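Local structure of enolase (alpha proteobacterium BAL199, 3UGV) at residues Ser170-Lys182 and Glu207-Thr220. The protein binds magnesium and, as a member of the mandelate racemase/muconate lactonizing enzyme group of the enolase superfamily, probably acts on a carboxylate substrate. Numbering follows the deposited sequence.
Sequences SPAEVAAEAVELK and ETAEAVWDAVGRDT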
loop_
_atom_site.group_PDB
_atom_site.type_symbol
_atom_site.label_atom_id
_atom_site.label_comp_id
_atom_site.label_asym_id
_atom_site.label_seq_id
_atom_site.Cartn_x
_atom_site.Cartn_y
_atom_site.Cartn_z
ATOM N N SER F 170 22.302 20.113 35.649
ATOM C CA SER F 170 23.471 19.235 35.580
ATOM C C SER F 170 23.106 17.830 36.042
ATOM O O SER F 170 22.156 17.655 36.816
ATOM C CB SER F 170 24.582 19.768 36.483
ATOM O OG SER F 170 24.221 19.606 37.850
ATOM N N PRO F 171 23.873 16.824 35.590
ATOM C CA PRO F 171 23.637 15.438 36.013
ATOM C C PRO F 171 23.475 15.289 37.526
ATOM O O PRO F 171 22.474 14.723 37.975
ATOM C CB PRO F 171 24.898 14.710 35.537
ATOM C CG PRO F 171 25.330 15.491 34.319
ATOM C CD PRO F 171 24.943 16.927 34.577
ATOM N N ALA F 172 24.443 15.779 38.302
ATOM C CA ALA F 172 24.415 15.576 39.750
ATOM C C ALA F 172 23.191 16.235 40.380
ATOM O O ALA F 172 22.596 15.693 41.295
ATOM C CB ALA F 172 25.702 16.078 40.402
ATOM N N GLU F 173 22.819 17.404 39.878
ATOM C CA GLU F 173 21.637 18.096 40.372
ATOM C C GLU F 173 20.369 17.341 40.015
ATOM O O GLU F 173 19.414 17.328 40.781
ATOM C CB GLU F 173 21.537 19.485 39.759
ATOM C CG GLU F 173 22.358 20.556 40.420
ATOM C CD GLU F 173 22.032 21.916 39.849
ATOM O OE1 GLU F 173 22.415 22.175 38.687
ATOM O OE2 GLU F 173 21.366 22.711 40.548
ATOM N N VAL F 174 20.350 16.727 38.838
ATOM C CA VAL F 174 19.149 16.034 38.389
ATOM C C VAL F 174 18.993 14.724 39.159
ATOM O O VAL F 174 17.882 14.337 39.534
ATOM C CB VAL F 174 19.147 15.825 36.856
ATOM C CG1 VAL F 174 18.061 14.841 36.445
ATOM C CG2 VAL F 174 18.954 17.164 36.156
ATOM N N ALA F 175 20.112 14.069 39.441
ATOM C CA ALA F 175 20.064 12.822 40.197
ATOM C C ALA F 175 19.584 13.063 41.628
ATOM O O ALA F 175 18.818 12.274 42.170
ATOM C CB ALA F 175 21.414 12.129 40.187
ATOM N N ALA F 176 20.020 14.160 42.238
ATOM C CA ALA F 176 19.598 14.453 43.608
ATOM C C ALA F 176 18.102 14.737 43.646
ATOM O O ALA F 176 17.400 14.290 44.541
ATOM C CB ALA F 176 20.369 15.624 44.174
ATOM N N GLU F 177 17.620 15.461 42.644
ATOM C CA GLU F 177 16.215 15.788 42.555
ATOM C C GLU F 177 15.373 14.543 42.276
ATOM O O GLU F 177 14.238 14.438 42.739
ATOM C CB GLU F 177 15.999 16.832 41.473
ATOM C CG GLU F 177 14.550 17.213 41.296
ATOM C CD GLU F 177 14.385 18.515 40.532
ATOM O OE1 GLU F 177 14.553 19.590 41.156
ATOM O OE2 GLU F 177 14.092 18.465 39.313
ATOM N N ALA F 178 15.931 13.601 41.521
ATOM C CA ALA F 178 15.237 12.345 41.258
ATOM C C ALA F 178 14.904 11.594 42.565
ATOM O O ALA F 178 13.796 11.055 42.716
ATOM C CB ALA F 178 16.052 11.472 40.323
ATOM N N VAL F 179 15.850 11.570 43.506
ATOM C CA VAL F 179 15.606 10.942 44.812
ATOM C C VAL F 179 14.390 11.586 45.500
ATOM O O VAL F 179 13.522 10.882 46.013
ATOM C CB VAL F 179 16.865 10.975 45.750
ATOM C CG1 VAL F 179 16.562 10.328 47.122
ATOM C CG2 VAL F 179 18.067 10.296 45.096
ATOM N N GLU F 180 14.337 12.921 45.497
ATOM C CA GLU F 180 13.194 13.675 46.031
ATOM C C GLU F 180 11.896 13.303 45.311
ATOM O O GLU F 180 10.932 12.883 45.946
ATOM C CB GLU F 180 13.392 15.187 45.877
ATOM C CG GLU F 180 14.331 15.897 46.848
ATOM C CD GLU F 180 14.437 17.405 46.524
ATOM O OE1 GLU F 180 13.540 18.183 46.929
ATOM O OE2 GLU F 180 15.407 17.813 45.843
ATOM N N LEU F 181 11.864 13.474 43.988
ATOM C CA LEU F 181 10.646 13.193 43.223
ATOM C C LEU F 181 10.134 11.772 43.444
ATOM O O LEU F 181 8.936 11.569 43.606
ATOM C CB LEU F 181 10.862 13.417 41.735
ATOM C CG LEU F 181 11.423 14.754 41.276
ATOM C CD1 LEU F 181 11.327 14.819 39.763
ATOM C CD2 LEU F 181 10.667 15.887 41.928
ATOM N N LYS F 182 11.030 10.786 43.462
ATOM C CA LYS F 182 10.580 9.416 43.727
ATOM C C LYS F 182 9.821 9.352 45.039
ATOM O O LYS F 182 8.732 8.793 45.100
ATOM C CB LYS F 182 11.746 8.431 43.767
ATOM C CG LYS F 182 11.318 6.967 43.809
ATOM C CD LYS F 182 12.527 6.055 43.642
ATOM C CE LYS F 182 12.214 4.585 43.936
ATOM N NZ LYS F 182 11.092 4.043 43.112
ATOM N N GLU F 207 24.532 10.967 30.293
ATOM C CA GLU F 207 25.185 11.066 31.585
ATOM C C GLU F 207 24.137 11.288 32.670
ATOM O O GLU F 207 24.186 10.667 33.736
ATOM C CB GLU F 207 26.158 12.236 31.542
ATOM C CG GLU F 207 27.197 12.268 32.622
ATOM C CD GLU F 207 28.055 13.522 32.519
ATOM O OE1 GLU F 207 28.501 13.850 31.391
ATOM O OE2 GLU F 207 28.259 14.188 33.559
ATOM N N THR F 208 23.181 12.172 32.386
ATOM C CA THR F 208 22.083 12.430 33.310
ATOM C C THR F 208 21.220 11.190 33.593
ATOM O O THR F 208 20.920 10.890 34.747
ATOM C CB THR F 208 21.215 13.576 32.810
ATOM O OG1 THR F 208 22.014 14.755 32.710
ATOM C CG2 THR F 208 20.078 13.839 33.777
ATOM N N ALA F 209 20.823 10.478 32.539
ATOM C CA ALA F 209 20.083 9.233 32.687
ATOM C C ALA F 209 20.829 8.255 33.607
ATOM O O ALA F 209 20.244 7.687 34.545
ATOM C CB ALA F 209 19.830 8.593 31.304
ATOM N N GLU F 210 22.122 8.066 33.343
ATOM C CA GLU F 210 22.938 7.130 34.128
ATOM C C GLU F 210 23.016 7.579 35.579
ATOM O O GLU F 210 22.912 6.763 36.478
ATOM C CB GLU F 210 24.346 6.979 33.539
ATOM C CG GLU F 210 24.396 6.460 32.084
ATOM C CD GLU F 210 23.974 4.992 31.934
ATOM O OE1 GLU F 210 23.471 4.399 32.917
ATOM O OE2 GLU F 210 24.153 4.428 30.825
ATOM N N ALA F 211 23.164 8.882 35.803
ATOM C CA ALA F 211 23.230 9.422 37.163
ATOM C C ALA F 211 21.913 9.236 37.926
ATOM O O ALA F 211 21.906 8.913 39.119
ATOM C CB ALA F 211 23.623 10.892 37.129
ATOM N N VAL F 212 20.796 9.442 37.235
ATOM C CA VAL F 212 19.487 9.245 37.845
ATOM C C VAL F 212 19.297 7.790 38.279
ATOM O O VAL F 212 18.872 7.508 39.393
ATOM C CB VAL F 212 18.339 9.656 36.885
ATOM C CG1 VAL F 212 17.025 9.103 37.377
ATOM C CG2 VAL F 212 18.269 11.175 36.735
ATOM N N TRP F 213 19.616 6.866 37.387
ATOM C CA TRP F 213 19.487 5.452 37.685
ATOM C C TRP F 213 20.465 4.994 38.771
ATOM O O TRP F 213 20.134 4.124 39.559
ATOM C CB TRP F 213 19.680 4.633 36.409
ATOM C CG TRP F 213 18.396 4.359 35.669
ATOM C CD1 TRP F 213 17.155 4.192 36.216
ATOM C CD2 TRP F 213 18.229 4.216 34.248
ATOM N NE1 TRP F 213 16.228 3.948 35.227
ATOM C CE2 TRP F 213 16.863 3.951 34.012
ATOM C CE3 TRP F 213 19.103 4.274 33.155
ATOM C CZ2 TRP F 213 16.350 3.746 32.728
ATOM C CZ3 TRP F 213 18.593 4.067 31.880
ATOM C CH2 TRP F 213 17.227 3.812 31.679
ATOM N N ASP F 214 21.667 5.564 38.813
ATOM C CA ASP F 214 22.604 5.240 39.885
ATOM C C ASP F 214 21.991 5.660 41.221
ATOM O O ASP F 214 22.239 5.040 42.262
ATOM C CB ASP F 214 23.970 5.923 39.681
ATOM C CG ASP F 214 24.787 5.312 38.518
ATOM O OD1 ASP F 214 24.471 4.174 38.075
ATOM O OD2 ASP F 214 25.753 5.977 38.052
ATOM N N ALA F 215 21.172 6.706 41.176
ATOM C CA ALA F 215 20.547 7.250 42.380
ATOM C C ALA F 215 19.244 6.568 42.814
ATOM O O ALA F 215 18.972 6.479 44.013
ATOM C CB ALA F 215 20.305 8.743 42.200
ATOM N N VAL F 216 18.426 6.105 41.866
ATOM C CA VAL F 216 17.106 5.560 42.227
ATOM C C VAL F 216 16.827 4.143 41.741
ATOM O O VAL F 216 15.764 3.587 42.031
ATOM C CB VAL F 216 15.955 6.435 41.727
ATOM C CG1 VAL F 216 16.095 7.839 42.237
ATOM C CG2 VAL F 216 15.902 6.415 40.188
ATOM N N GLY F 217 17.757 3.571 40.986
ATOM C CA GLY F 217 17.632 2.192 40.529
ATOM C C GLY F 217 16.800 1.983 39.274
ATOM O O GLY F 217 15.847 2.720 39.014
ATOM N N ARG F 218 17.150 0.960 38.498
ATOM C CA ARG F 218 16.434 0.667 37.256
ATOM C C ARG F 218 15.070 0.024 37.504
ATOM O O ARG F 218 14.311 -0.226 36.577
ATOM C CB ARG F 218 17.292 -0.164 36.296
ATOM C CG ARG F 218 18.310 0.684 35.529
ATOM C CD ARG F 218 19.311 -0.175 34.790
ATOM N NE ARG F 218 20.157 0.603 33.882
ATOM C CZ ARG F 218 21.115 1.447 34.273
ATOM N NH1 ARG F 218 21.348 1.658 35.569
ATOM N NH2 ARG F 218 21.843 2.092 33.364
ATOM N N ASP F 219 14.762 -0.240 38.765
ATOM C CA ASP F 219 13.400 -0.569 39.131
ATOM C C ASP F 219 12.458 0.635 38.947
ATOM O O ASP F 219 11.240 0.510 39.068
ATOM C CB ASP F 219 13.346 -1.009 40.573
ATOM C CG ASP F 219 12.031 -1.645 40.917
ATOM O OD1 ASP F 219 11.803 -2.778 40.432
ATOM O OD2 ASP F 219 11.229 -1.020 41.653
ATOM N N THR F 220 13.042 1.798 38.688
ATOM C CA THR F 220 12.299 3.017 38.409
ATOM C C THR F 220 12.334 3.264 36.909
ATOM O O THR F 220 13.411 3.420 36.329
ATOM C CB THR F 220 12.927 4.245 39.109
ATOM O OG1 THR F 220 13.006 4.013 40.519
ATOM C CG2 THR F 220 12.088 5.474 38.870
#
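Pro171, Lys182 and Val216 bury the most surface where helix 171-182 packs on helix 207-216, two neighbouring outer helices of the TIM-like barrel that characterises the C-terminal domain of this superfamily. Strand 192-196 joins them as alpha-beta-alpha, consecutive steps of the barrel, so both helices run roughly the same way, at 37°, with axes only 8.1 Å apart.

Such closeness depends on small residues. Ala175 sets its CB 3.4 Å from the carbonyl oxygen of Ala211, while Ala215 reaches back over the Ala175 carbonyl. Pro171, in the first turn of its helix, needs no backbone N-H there; its ring lies across Thr208 at about a right angle, and CG comes 3.3 Å from OE2 of Glu207. That carboxylate arrives on an extended chain, with CG anti to the backbone N (chi1 -163°). Deeper in, Val174 CG1 presses on Thr208 CG2 at a tight 3.5 Å. Threonine suits this place because its methyl packs on the valine while OG1, beside the proline, is bonded to the Val204 carbonyl one turn earlier. Val174 and Val212 also face the barrel strands, touching Leu195 and Leu222 respectively.

Toward the C-terminal ends, Val216 lays CG1 against the backbone between Ala178 and Val179; where the backbones diverge, a branched side chain spans the greater distance. The Lys182 chain runs antiparallel alongside it, its aliphatic CD 3.9 Å from Val216 CB. The lysine ammonium bonds to the Phe190 carbonyl, and the bend at chi4 (56°) also brings Lys182 NZ within 3.2 Å of Thr220 OG1, a weak hydrogen bond to a hydroxyl that itself donates to Val216 O.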